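Local coordinates for aminopeptidase N (Francisella tularensis subsp. tularensis, PDB 5DLL), which releases N-terminal amino acids from peptides as a zinc-dependent aminopeptidase of the M1 family, and is probably involved in degrading intracellular peptides, at residues N292-D297 against N735-E740; I403-G408 against E511-L516; V654-N659 against T694-Q699; T708-A713 against N731-R736; G765-P770 against Y781-G786. All coordinates share one frame; numbering follows the deposited sequence.

Four of the five contacts gather in the C-terminal helical domain or at its edge; interaction 2 stands apart. Interactions 1 and 4 have centres 8 Å apart and share N735 and R736 at the end of helix 723-736. They are also joined by D297 N, which probably donates to T708 OG1 at 3.0 Å. Interaction 3 lies about 15 Å from interaction 4, centre to centre, and A697 O touches A713 CB. Interaction 5 lies about 17 Å from interaction 4, linked where Y734 meets H769. Interaction 2 has its centre 46 Å from that of interaction 1. All five are away from the zinc site of H309, H313 and E332.

Interaction 1 (N292-D297 against N735-E740); sequences NKTATD and NRWRHE
K293 meets W737 through its backbone and the root of its side chain. Its O lies 4.2 Å from W737 CH2, and its CB lies 4.5 Å from the same ring carbon. T294 adds its methyl. CG2 reaches 4.4 Å from W737 CZ3. K293 O and T294 CG2 both approach the ring obliquely. T296 then takes the N-cap position of helix 297-312, and D297 opens that helix. D297 forms a salt bridge with R674, and its backbone N bonds to T708 OG1.

On the other segment, W737 is where the chain leaves helix 723-736. Its CG is anti to the carbonyl carbon (chi1 -52°), which carries the indole out toward the loop. One ring face rests on R736 CB, 3.6 Å above the plane and toward the rim. V743 of helix 741-752 touches both T294 and W737.

No hydrogen bond or salt bridge crosses this surface contact. The catalytic domain's loop and the end of a C-terminal domain helix therefore meet by loose van der Waals contact on one indole, while the polar bonds of D297, at the start of the following helix, run to R674 and T708.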
# COMPACT_ATOMS: atom_id res chain seq x y z
N ASN A 292 20.88 5.92 -9.57
CA ASN A 292 21.69 4.73 -9.24
C ASN A 292 22.52 4.93 -7.98
O ASN A 292 22.72 4.00 -7.19
CB ASN A 292 22.61 4.35 -10.41
CG ASN A 292 21.92 3.46 -11.43
OD1 ASN A 292 22.40 2.36 -11.72
ND2 ASN A 292 20.80 3.92 -11.96
N LYS A 293 22.99 6.17 -7.79
CA LYS A 293 23.80 6.52 -6.64
C LYS A 293 23.00 6.47 -5.33
O LYS A 293 23.50 6.00 -4.31
CB LYS A 293 24.39 7.93 -6.80
CG LYS A 293 25.12 8.18 -8.11
CD LYS A 293 26.04 9.40 -8.04
CE LYS A 293 25.33 10.64 -7.50
NZ LYS A 293 24.05 10.94 -8.20
N THR A 294 21.75 6.95 -5.38
CA THR A 294 20.98 7.24 -4.17
C THR A 294 19.92 6.20 -3.80
O THR A 294 19.71 5.94 -2.61
CB THR A 294 20.27 8.60 -4.28
OG1 THR A 294 19.41 8.61 -5.43
CG2 THR A 294 21.29 9.72 -4.39
N ALA A 295 19.25 5.61 -4.78
CA ALA A 295 18.16 4.68 -4.50
C ALA A 295 18.69 3.30 -4.11
O ALA A 295 19.63 2.79 -4.73
CB ALA A 295 17.21 4.57 -5.69
N THR A 296 18.11 2.72 -3.06
CA THR A 296 18.42 1.36 -2.65
C THR A 296 17.58 0.40 -3.49
O THR A 296 16.73 0.83 -4.27
CB THR A 296 18.12 1.11 -1.15
OG1 THR A 296 16.73 1.30 -0.88
CG2 THR A 296 18.95 2.05 -0.26
N ASP A 297 17.82 -0.90 -3.34
CA ASP A 297 17.05 -1.91 -4.06
C ASP A 297 15.58 -1.82 -3.68
O ASP A 297 14.71 -2.06 -4.52
CB ASP A 297 17.57 -3.32 -3.76
CG ASP A 297 18.99 -3.55 -4.24
OD1 ASP A 297 19.36 -3.01 -5.31
OD2 ASP A 297 19.74 -4.28 -3.55
N ASN A 735 29.38 13.86 5.38
CA ASN A 735 30.30 14.54 4.45
C ASN A 735 30.00 14.22 2.99
O ASN A 735 30.04 15.10 2.13
CB ASN A 735 31.76 14.17 4.76
CG ASN A 735 32.26 14.76 6.07
OD1 ASN A 735 31.81 15.82 6.50
ND2 ASN A 735 33.20 14.07 6.71
N ARG A 736 29.69 12.95 2.72
CA ARG A 736 29.43 12.49 1.36
C ARG A 736 28.07 12.96 0.85
O ARG A 736 27.94 13.37 -0.31
CB ARG A 736 29.49 10.96 1.29
CG ARG A 736 30.86 10.37 1.64
CD ARG A 736 30.85 8.85 1.58
NE ARG A 736 31.85 8.25 2.48
CZ ARG A 736 32.26 6.98 2.43
NH1 ARG A 736 31.79 6.13 1.51
NH2 ARG A 736 33.16 6.54 3.30
N TRP A 737 27.06 12.90 1.71
CA TRP A 737 25.66 13.09 1.30
C TRP A 737 24.97 14.30 1.93
O TRP A 737 23.82 14.20 2.35
CB TRP A 737 24.86 11.82 1.60
CG TRP A 737 25.48 10.59 1.04
CD1 TRP A 737 26.11 9.60 1.74
CD2 TRP A 737 25.55 10.21 -0.34
NE1 TRP A 737 26.56 8.63 0.88
CE2 TRP A 737 26.23 8.98 -0.40
CE3 TRP A 737 25.10 10.80 -1.53
CZ2 TRP A 737 26.47 8.32 -1.61
CZ3 TRP A 737 25.34 10.15 -2.73
CH2 TRP A 737 26.02 8.92 -2.76
N ARG A 738 25.65 15.45 1.98
CA ARG A 738 25.01 16.71 2.36
C ARG A 738 24.02 17.12 1.27
O ARG A 738 22.89 17.50 1.55
CB ARG A 738 26.05 17.83 2.49
CG ARG A 738 27.07 17.65 3.59
CD ARG A 738 28.25 18.61 3.41
NE ARG A 738 29.26 18.42 4.44
CZ ARG A 738 29.30 19.06 5.61
NH1 ARG A 738 28.37 19.96 5.94
NH2 ARG A 738 30.28 18.80 6.47
N HIS A 739 24.49 17.03 0.03
CA HIS A 739 23.75 17.51 -1.15
C HIS A 739 22.44 16.76 -1.48
O HIS A 739 21.60 17.30 -2.20
CB HIS A 739 24.67 17.50 -2.39
CG HIS A 739 25.48 16.24 -2.55
ND1 HIS A 739 24.97 15.10 -3.13
CD2 HIS A 739 26.76 15.95 -2.20
CE1 HIS A 739 25.90 14.16 -3.13
NE2 HIS A 739 26.99 14.65 -2.58
N GLU A 740 22.27 15.55 -0.96
CA GLU A 740 21.08 14.75 -1.23
C GLU A 740 20.17 14.68 -0.00
O GLU A 740 20.49 14.01 0.98
CB GLU A 740 21.48 13.35 -1.68

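Interaction 2 (I403-G408 against E511-L516); sequences IHTLLG and EQVIEL
T405 and L406 on a helical turn face V513 and E515 on a strand, and the backbones approach most closely where CA of L406 lies 7.4 Å from CA of V513. No hydrogen bond joins the two segments; the contact is made mainly by side chains, with one backbone carbonyl taking part.

L406 meets E515. Its CD2 methyl lies 3.7 Å from E515 CG and at the same distance from E515 OE2. The two side chains cross at a slant. E515 has CG anti to its own carbonyl carbon (chi1 -71°) and runs extended beyond it, which lays both its methylene and its carboxylate beside the leucine methyl. The carboxylate's charge is answered elsewhere: OE2 forms a salt bridge with R443 NH2. R443 NH1 also donates to L406 O, so one arginine reaches both the helix and the strand.

T405 and V513 cross at about a right angle. T405 CG2 lies 4.2 Å from V513 CG1, and T405 O lies 4.1 Å from V513 CG2. The threonine hydroxyl does not face the valine; OG1 bonds to R401 O, one turn back in the helix.

The helix, 390-423, belongs to the peptidase domain, and the strand, 508-516, to the Ig-like domain. L406 also touches P496 on strand 495-502, which pairs antiparallel with 508-516. I403 and L407 instead pack on helix 430-439. The contact thus joins the long catalytic-domain helix to an edge strand of a three-stranded sheet.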
# COMPACT_ATOMS: atom_id res chain seq x y z
N ILE A 403 -10.00 -16.26 -4.17
CA ILE A 403 -10.70 -16.77 -5.35
C ILE A 403 -9.69 -17.34 -6.34
O ILE A 403 -9.97 -18.34 -7.01
CB ILE A 403 -11.55 -15.68 -6.03
CG1 ILE A 403 -12.57 -15.08 -5.05
CG2 ILE A 403 -12.28 -16.25 -7.23
CD1 ILE A 403 -13.22 -13.80 -5.54
N HIS A 404 -8.53 -16.70 -6.44
CA HIS A 404 -7.42 -17.24 -7.21
C HIS A 404 -7.03 -18.63 -6.69
O HIS A 404 -6.80 -19.55 -7.48
CB HIS A 404 -6.21 -16.30 -7.15
CG HIS A 404 -5.07 -16.72 -8.02
ND1 HIS A 404 -4.18 -17.71 -7.67
CD2 HIS A 404 -4.68 -16.29 -9.24
CE1 HIS A 404 -3.30 -17.87 -8.63
NE2 HIS A 404 -3.58 -17.02 -9.60
N THR A 405 -6.96 -18.77 -5.37
CA THR A 405 -6.63 -20.05 -4.72
C THR A 405 -7.66 -21.14 -5.03
O THR A 405 -7.30 -22.28 -5.31
CB THR A 405 -6.52 -19.87 -3.19
OG1 THR A 405 -5.59 -18.82 -2.89
CG2 THR A 405 -6.04 -21.15 -2.51
N LEU A 406 -8.94 -20.77 -5.00
CA LEU A 406 -10.03 -21.71 -5.27
C LEU A 406 -10.11 -22.16 -6.72
O LEU A 406 -10.38 -23.33 -6.99
CB LEU A 406 -11.38 -21.10 -4.84
CG LEU A 406 -11.60 -20.99 -3.33
CD1 LEU A 406 -12.81 -20.12 -3.03
CD2 LEU A 406 -11.75 -22.36 -2.69
N LEU A 407 -9.87 -21.24 -7.66
CA LEU A 407 -10.02 -21.54 -9.09
C LEU A 407 -8.73 -21.97 -9.79
O LEU A 407 -8.78 -22.64 -10.82
CB LEU A 407 -10.58 -20.33 -9.83
CG LEU A 407 -11.97 -19.83 -9.45
CD1 LEU A 407 -12.23 -18.52 -10.17
CD2 LEU A 407 -13.04 -20.87 -9.77
N GLY A 408 -7.59 -21.55 -9.25
CA GLY A 408 -6.31 -21.71 -9.94
C GLY A 408 -6.18 -20.64 -11.02
O GLY A 408 -7.16 -19.99 -11.38
N GLU A 511 -1.02 -33.21 -1.68
CA GLU A 511 -0.99 -31.77 -1.93
C GLU A 511 -2.21 -31.31 -2.73
O GLU A 511 -2.38 -31.67 -3.90
CB GLU A 511 0.29 -31.37 -2.65
CG GLU A 511 1.57 -31.62 -1.86
CD GLU A 511 2.77 -30.92 -2.47
OE1 GLU A 511 2.98 -31.05 -3.70
OE2 GLU A 511 3.50 -30.24 -1.73
N GLN A 512 -3.06 -30.51 -2.08
CA GLN A 512 -4.28 -29.99 -2.70
C GLN A 512 -4.80 -28.79 -1.91
O GLN A 512 -4.22 -28.40 -0.89
CB GLN A 512 -5.35 -31.08 -2.74
CG GLN A 512 -5.81 -31.56 -1.37
CD GLN A 512 -6.83 -32.68 -1.44
OE1 GLN A 512 -7.23 -33.11 -2.52
NE2 GLN A 512 -7.27 -33.14 -0.28
N VAL A 513 -5.89 -28.20 -2.39
CA VAL A 513 -6.64 -27.18 -1.66
C VAL A 513 -7.96 -27.79 -1.20
O VAL A 513 -8.73 -28.29 -2.02
CB VAL A 513 -6.93 -25.94 -2.53
CG1 VAL A 513 -7.74 -24.91 -1.76
CG2 VAL A 513 -5.64 -25.33 -3.06
N ILE A 514 -8.22 -27.76 0.11
CA ILE A 514 -9.51 -28.20 0.64
C ILE A 514 -10.30 -26.99 1.15
O ILE A 514 -9.73 -25.91 1.37
CB ILE A 514 -9.37 -29.27 1.75
CG1 ILE A 514 -8.56 -28.76 2.94
CG2 ILE A 514 -8.74 -30.53 1.18
CD1 ILE A 514 -8.65 -29.65 4.16
N GLU A 515 -11.61 -27.17 1.33
CA GLU A 515 -12.51 -26.07 1.63
C GLU A 515 -13.26 -26.28 2.93
O GLU A 515 -13.66 -27.40 3.24
CB GLU A 515 -13.49 -25.89 0.47
CG GLU A 515 -12.84 -25.33 -0.78
CD GLU A 515 -13.55 -25.71 -2.06
OE1 GLU A 515 -14.79 -25.84 -2.05
OE2 GLU A 515 -12.86 -25.88 -3.09
N LEU A 516 -13.44 -25.20 3.68
CA LEU A 516 -14.23 -25.22 4.91
C LEU A 516 -15.43 -24.27 4.75
O LEU A 516 -15.30 -23.06 4.93
CB LEU A 516 -13.37 -24.81 6.10
CG LEU A 516 -14.06 -24.72 7.46
CD1 LEU A 516 -14.61 -26.07 7.88
CD2 LEU A 516 -13.08 -24.19 8.50

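Interaction 3 (V654-N659 against T694-Q699); sequences VYQQCN and TDLAQQ
L696 lies against Y655 and Q656 of the other helix. It loses more surface here than either of them. Its CD1 methyl lies 3.8 Å from Y655 CD2, and its CD2 methyl lies 3.9 Å from Y655 CE2. Both branches touch the ring near CD2 and CE2, CD1 obliquely. The two side chains slide past each other in opposite directions.

Y655 has CG anti to its backbone N (chi1 176°), which sends the ring out from helix 648-658 toward the other helix. Its hydroxyl ends near the backbone of L696, with OH 3.6 Å from L696 O. That spacing is not a hydrogen bond.

Q656 adds a smaller touch from an exposed position. Its chain bends at chi2 (-64°), which brings NE2 to 3.7 Å from L696 CD2. This is amide against methyl, with no polar partner across the contact. The contact as a whole is chiefly leucine methyls against the tyrosine ring.

Both helices lie in the C-terminal helical domain, with helix 668-685 between them in sequence. That helix also packs on each: V654 touches L676 and C680, Y655 touches K677, and A697 touches M685. A697 points away from helix 648-658 and meets L717 of helix 707-717, the next helix in the chain.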
# COMPACT_ATOMS: atom_id res chain seq x y z
N VAL A 654 29.31 -17.40 4.27
CA VAL A 654 28.21 -16.98 3.41
C VAL A 654 28.30 -15.48 3.08
O VAL A 654 27.91 -15.07 1.99
CB VAL A 654 26.84 -17.32 4.03
CG1 VAL A 654 25.71 -16.81 3.14
CG2 VAL A 654 26.70 -18.82 4.22
N TYR A 655 28.82 -14.67 4.00
CA TYR A 655 29.03 -13.26 3.70
C TYR A 655 29.96 -13.15 2.50
O TYR A 655 29.61 -12.54 1.50
CB TYR A 655 29.63 -12.49 4.89
CG TYR A 655 29.96 -11.04 4.57
CD1 TYR A 655 28.99 -10.05 4.68
CD2 TYR A 655 31.24 -10.67 4.15
CE1 TYR A 655 29.29 -8.72 4.37
CE2 TYR A 655 31.54 -9.35 3.84
CZ TYR A 655 30.57 -8.38 3.95
OH TYR A 655 30.86 -7.07 3.66
N GLN A 656 31.15 -13.75 2.61
CA GLN A 656 32.16 -13.60 1.57
C GLN A 656 31.80 -14.34 0.28
O GLN A 656 32.35 -14.03 -0.78
CB GLN A 656 33.57 -13.99 2.07
CG GLN A 656 34.35 -12.83 2.73
CD GLN A 656 34.68 -11.68 1.77
OE1 GLN A 656 34.93 -11.89 0.59
NE2 GLN A 656 34.70 -10.47 2.29
N GLN A 657 30.86 -15.28 0.34
CA GLN A 657 30.34 -15.91 -0.87
C GLN A 657 29.20 -15.09 -1.51
O GLN A 657 28.89 -15.27 -2.69
CB GLN A 657 29.94 -17.37 -0.61
CG GLN A 657 28.47 -17.64 -0.36
CD GLN A 657 28.20 -19.09 0.04
OE1 GLN A 657 29.12 -19.82 0.44
NE2 GLN A 657 26.95 -19.51 -0.08
N CYS A 658 28.57 -14.22 -0.73
CA CYS A 658 27.61 -13.24 -1.25
C CYS A 658 28.29 -11.92 -1.65
O CYS A 658 27.76 -11.18 -2.47
CB CYS A 658 26.52 -12.95 -0.22
SG CYS A 658 25.48 -14.36 0.20
N ASN A 659 29.45 -11.64 -1.05
CA ASN A 659 30.20 -10.41 -1.31
C ASN A 659 31.02 -10.53 -2.58
O ASN A 659 32.26 -10.58 -2.55
CB ASN A 659 31.11 -10.11 -0.11
CG ASN A 659 31.85 -8.79 -0.24
OD1 ASN A 659 33.05 -8.72 0.03
ND2 ASN A 659 31.15 -7.74 -0.63
N THR A 694 33.22 -5.80 12.24
CA THR A 694 33.55 -4.38 12.08
C THR A 694 34.49 -4.13 10.91
O THR A 694 34.32 -3.14 10.19
CB THR A 694 34.21 -3.82 13.36
OG1 THR A 694 33.37 -4.10 14.48
CG2 THR A 694 34.40 -2.31 13.26
N ASP A 695 35.46 -5.01 10.72
CA ASP A 695 36.42 -4.86 9.63
C ASP A 695 35.74 -5.02 8.28
O ASP A 695 36.02 -4.27 7.35
CB ASP A 695 37.57 -5.85 9.78
CG ASP A 695 38.35 -5.66 11.08
OD1 ASP A 695 38.20 -4.59 11.72
OD2 ASP A 695 39.11 -6.58 11.46
N LEU A 696 34.83 -5.99 8.20
CA LEU A 696 34.06 -6.24 6.97
C LEU A 696 33.07 -5.12 6.67
O LEU A 696 32.87 -4.76 5.51
CB LEU A 696 33.32 -7.58 7.06
CG LEU A 696 34.17 -8.86 7.00
CD1 LEU A 696 33.30 -10.09 7.24
CD2 LEU A 696 34.91 -8.98 5.68
N ALA A 697 32.44 -4.59 7.72
CA ALA A 697 31.49 -3.48 7.58
C ALA A 697 32.20 -2.20 7.16
O ALA A 697 31.71 -1.45 6.32
CB ALA A 697 30.75 -3.27 8.89
N GLN A 698 33.38 -1.97 7.75
CA GLN A 698 34.18 -0.78 7.47
C GLN A 698 34.66 -0.75 6.01
O GLN A 698 34.69 0.31 5.39
CB GLN A 698 35.37 -0.70 8.43
CG GLN A 698 36.22 0.55 8.29
CD GLN A 698 35.45 1.82 8.57
OE1 GLN A 698 34.88 1.99 9.65
NE2 GLN A 698 35.43 2.73 7.60
N GLN A 699 35.04 -1.91 5.47
CA GLN A 699 35.48 -2.00 4.08
C GLN A 699 34.30 -1.82 3.13
O GLN A 699 34.39 -1.04 2.17
CB GLN A 699 36.19 -3.33 3.80
CG GLN A 699 37.55 -3.46 4.47
CD GLN A 699 38.53 -2.38 4.04
OE1 GLN A 699 38.85 -2.24 2.85
NE2 GLN A 699 39.03 -1.61 5.01

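Interaction 4 (T708-A713 against N731-R736); sequences TDQQTA and NEFYNR
Q710 reaches across to F733 and R736. Its CG lies 4.2 Å from F733 CE2, approaching the ring obliquely. Its amide end goes on to the arginine. NE2 is 3.5 Å from R736 CD and 3.1 Å from R736 NH1. Q710 NE2 and R736 NH1 are both donors, so this close pair is not a hydrogen bond. The amide and guanidinium planes stand 59° apart.

Torsions explain the reach. Q710 has CG anti to its backbone N (chi1 -164°) and stays extended beyond it, which carries the amide toward the neighbouring helix. R736 is extended from CG to NE, which lays CD and the guanidinium beside that amide.

These are neighbouring helices, 707-717 and 723-736, in the ARM-like helical domain found at the C-terminus of M1 aminopeptidases. They are joined by a short connection, and Q710 and F733 are buried between them.

Further out, F733 and R736 have other partners. F733 stacks on F714 of its partner helix and also meets the rings of W737 and W747. R736 makes a cation-pi contact with F701 of helix 691-703, and its NH2 has a long, weak ion pair with D702. Separately, within helix 707-717, T712 OG1 donates to T708 O at 2.7 Å. T712 N gives that carbonyl a second bond from the opposite face of its plane. D709 anchors the same helix by a salt bridge to K677 of helix 668-685.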
# COMPACT_ATOMS: atom_id res chain seq x y z
N THR A 708 22.40 0.65 -1.43
CA THR A 708 21.96 -0.52 -0.67
C THR A 708 23.08 -1.06 0.23
O THR A 708 22.86 -1.33 1.41
CB THR A 708 21.47 -1.65 -1.59
OG1 THR A 708 20.78 -1.10 -2.72
CG2 THR A 708 20.55 -2.59 -0.83
N ASP A 709 24.28 -1.20 -0.34
CA ASP A 709 25.45 -1.67 0.41
C ASP A 709 25.97 -0.63 1.40
O ASP A 709 26.42 -0.98 2.49
CB ASP A 709 26.58 -2.07 -0.55
CG ASP A 709 26.37 -3.43 -1.21
OD1 ASP A 709 25.50 -4.20 -0.75
OD2 ASP A 709 27.10 -3.73 -2.17
N GLN A 710 25.92 0.64 1.01
CA GLN A 710 26.38 1.71 1.90
C GLN A 710 25.42 1.90 3.08
O GLN A 710 25.86 2.18 4.19
CB GLN A 710 26.56 3.01 1.13
CG GLN A 710 27.38 4.05 1.88
CD GLN A 710 27.99 5.10 0.96
OE1 GLN A 710 27.84 5.05 -0.26
NE2 GLN A 710 28.69 6.05 1.55
N GLN A 711 24.13 1.75 2.82
CA GLN A 711 23.11 1.75 3.88
C GLN A 711 23.37 0.59 4.84
O GLN A 711 23.32 0.77 6.06
CB GLN A 711 21.70 1.67 3.26
CG GLN A 711 20.57 1.25 4.21
CD GLN A 711 20.39 -0.27 4.30
OE1 GLN A 711 20.38 -0.97 3.28
NE2 GLN A 711 20.25 -0.78 5.52
N THR A 712 23.64 -0.60 4.30
CA THR A 712 23.91 -1.78 5.11
C THR A 712 25.19 -1.60 5.91
O THR A 712 25.23 -1.88 7.11
CB THR A 712 24.03 -3.05 4.24
OG1 THR A 712 22.87 -3.16 3.41
CG2 THR A 712 24.15 -4.29 5.11
N ALA A 713 26.24 -1.12 5.25
CA ALA A 713 27.53 -0.88 5.91
C ALA A 713 27.38 0.12 7.07
O ALA A 713 27.87 -0.13 8.17
CB ALA A 713 28.55 -0.38 4.91
N ASN A 731 29.84 11.01 10.67
CA ASN A 731 30.48 12.15 10.00
C ASN A 731 30.82 11.85 8.55
O ASN A 731 30.48 12.62 7.66
CB ASN A 731 31.75 12.57 10.73
CG ASN A 731 31.50 12.99 12.17
OD1 ASN A 731 30.37 13.30 12.56
ND2 ASN A 731 32.57 13.01 12.96
N GLU A 732 31.50 10.72 8.34
CA GLU A 732 31.89 10.26 7.00
C GLU A 732 30.67 10.16 6.07
O GLU A 732 30.74 10.60 4.93
CB GLU A 732 32.63 8.91 7.06
CG GLU A 732 34.09 9.00 7.54
CD GLU A 732 34.72 7.65 7.87
OE1 GLU A 732 35.68 7.62 8.67
OE2 GLU A 732 34.26 6.61 7.35
N PHE A 733 29.57 9.61 6.58
CA PHE A 733 28.33 9.51 5.80
C PHE A 733 27.76 10.90 5.48
O PHE A 733 27.33 11.15 4.36
CB PHE A 733 27.29 8.67 6.55
CG PHE A 733 26.12 8.23 5.69
CD1 PHE A 733 25.05 9.07 5.45
CD2 PHE A 733 26.09 6.95 5.15
CE1 PHE A 733 23.97 8.65 4.68
CE2 PHE A 733 25.02 6.53 4.38
CZ PHE A 733 23.96 7.38 4.14
N TYR A 734 27.77 11.80 6.47
CA TYR A 734 27.24 13.15 6.27
C TYR A 734 28.05 13.91 5.25
O TYR A 734 27.49 14.54 4.35
CB TYR A 734 27.20 13.93 7.59
CG TYR A 734 26.40 15.22 7.50
CD1 TYR A 734 25.02 15.20 7.33
CD2 TYR A 734 27.03 16.47 7.58
CE1 TYR A 734 24.28 16.37 7.24
CE2 TYR A 734 26.31 17.65 7.49
CZ TYR A 734 24.93 17.60 7.33
OH TYR A 734 24.19 18.77 7.24
N ASN A 735 29.38 13.86 5.38
CA ASN A 735 30.30 14.54 4.45
C ASN A 735 30.00 14.22 2.99
O ASN A 735 30.04 15.10 2.13
CB ASN A 735 31.76 14.17 4.76
CG ASN A 735 32.26 14.76 6.07
OD1 ASN A 735 31.81 15.82 6.50
ND2 ASN A 735 33.20 14.07 6.71
N ARG A 736 29.69 12.95 2.72
CA ARG A 736 29.43 12.49 1.36
C ARG A 736 28.07 12.96 0.85
O ARG A 736 27.94 13.37 -0.31
CB ARG A 736 29.49 10.96 1.29
CG ARG A 736 30.86 10.37 1.64
CD ARG A 736 30.85 8.85 1.58
NE ARG A 736 31.85 8.25 2.48
CZ ARG A 736 32.26 6.98 2.43
NH1 ARG A 736 31.79 6.13 1.51
NH2 ARG A 736 33.16 6.54 3.30

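Interaction 5 (G765-P770 against Y781-G786); sequences GLVNHP and YSLIGG
L766 and L783 mark where the two helical backbones approach most closely, with their CA atoms 8.1 Å apart. The first segment runs from the end region of helix 759-767 into the loop that follows. The second lies inside helix 777-788.

L783 touches two residues of the first segment, L766 and V767. Its CG is anti to the backbone N (chi1 -173°), which sends the branched end toward the other segment, and its two methyls divide the work. CD1 lies 3.5 Å from L766 CD1. CD2 lies 3.8 Å from V767 CG1. Both also sit 3.9 Å from L766 CB, so the fork of L783 straddles that carbon. L766 and L783 meet at a slant, while V767 and L783 cross at about a right angle.

No polar bond spans the segments; the contact is wholly aliphatic. L766 also touches W747, L748 and Q751 of helix 741-752. Y772, in the connecting loop, touches V767, L783 and I784. H769 meets the ring of Y734 edge-to-face.

Successive helices joined by a loop and packed through aliphatic side chains fit the ARM-like helical C-terminal domain of this M1 aminopeptidase.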
# COMPACT_ATOMS: atom_id res chain seq x y z
N GLY A 765 20.53 16.19 19.94
CA GLY A 765 21.55 16.98 19.26
C GLY A 765 21.19 17.19 17.80
O GLY A 765 21.60 18.18 17.19
N LEU A 766 20.44 16.24 17.24
CA LEU A 766 20.04 16.29 15.84
C LEU A 766 18.92 17.30 15.54
O LEU A 766 18.88 17.85 14.44
CB LEU A 766 19.63 14.90 15.33
CG LEU A 766 20.78 13.93 15.04
CD1 LEU A 766 20.24 12.55 14.69
CD2 LEU A 766 21.68 14.46 13.93
N VAL A 767 18.04 17.57 16.51
CA VAL A 767 16.98 18.56 16.29
C VAL A 767 17.56 19.96 16.07
O VAL A 767 16.98 20.77 15.34
CB VAL A 767 15.91 18.58 17.42
CG1 VAL A 767 15.37 17.18 17.69
CG2 VAL A 767 16.47 19.21 18.70
N ASN A 768 18.71 20.23 16.68
CA ASN A 768 19.39 21.52 16.55
C ASN A 768 20.31 21.58 15.32
O ASN A 768 20.81 22.65 14.96
CB ASN A 768 20.21 21.81 17.82
CG ASN A 768 19.41 21.56 19.09
OD1 ASN A 768 18.25 21.96 19.20
ND2 ASN A 768 20.03 20.89 20.06
N HIS A 769 20.50 20.43 14.67
CA HIS A 769 21.36 20.30 13.50
C HIS A 769 20.64 20.85 12.26
O HIS A 769 19.43 20.65 12.11
CB HIS A 769 21.70 18.81 13.30
CG HIS A 769 23.03 18.56 12.66
ND1 HIS A 769 23.16 18.15 11.36
CD2 HIS A 769 24.29 18.66 13.16
CE1 HIS A 769 24.44 18.00 11.07
NE2 HIS A 769 25.15 18.31 12.15
N PRO A 770 21.38 21.54 11.35
CA PRO A 770 20.73 22.14 10.18
C PRO A 770 20.14 21.11 9.22
O PRO A 770 19.26 21.44 8.42
CB PRO A 770 21.88 22.90 9.50
CG PRO A 770 23.09 22.14 9.88
CD PRO A 770 22.84 21.69 11.30
N TYR A 781 9.34 12.38 10.29
CA TYR A 781 9.12 10.92 10.25
C TYR A 781 10.44 10.16 10.34
O TYR A 781 10.50 9.06 10.90
CB TYR A 781 8.37 10.50 8.98
CG TYR A 781 7.09 11.26 8.71
CD1 TYR A 781 6.25 11.65 9.75
CD2 TYR A 781 6.71 11.59 7.41
CE1 TYR A 781 5.08 12.34 9.51
CE2 TYR A 781 5.54 12.28 7.16
CZ TYR A 781 4.72 12.66 8.21
OH TYR A 781 3.56 13.34 7.97
N SER A 782 11.49 10.76 9.79
CA SER A 782 12.83 10.19 9.87
C SER A 782 13.35 10.18 11.29
O SER A 782 13.63 9.12 11.85
CB SER A 782 13.79 10.96 8.97
OG SER A 782 13.40 10.87 7.61
N LEU A 783 13.48 11.37 11.88
CA LEU A 783 14.12 11.50 13.19
C LEU A 783 13.20 11.10 14.34
O LEU A 783 13.57 10.26 15.16
CB LEU A 783 14.62 12.94 13.41
CG LEU A 783 15.46 13.14 14.67
CD1 LEU A 783 16.76 12.36 14.58
CD2 LEU A 783 15.72 14.61 14.92
N ILE A 784 12.02 11.71 14.40
CA ILE A 784 11.11 11.50 15.53
C ILE A 784 10.36 10.17 15.40
O ILE A 784 10.32 9.38 16.34
CB ILE A 784 10.11 12.66 15.70
CG1 ILE A 784 10.84 14.02 15.77
CG2 ILE A 784 9.23 12.44 16.93
CD1 ILE A 784 11.91 14.12 16.83
N GLY A 785 9.77 9.93 14.23
CA GLY A 785 9.10 8.66 13.94
C GLY A 785 10.07 7.49 13.94
O GLY A 785 9.71 6.37 14.31
N GLY A 786 11.31 7.75 13.52
CA GLY A 786 12.39 6.77 13.59
C GLY A 786 12.80 6.43 15.01
O GLY A 786 13.16 5.29 15.29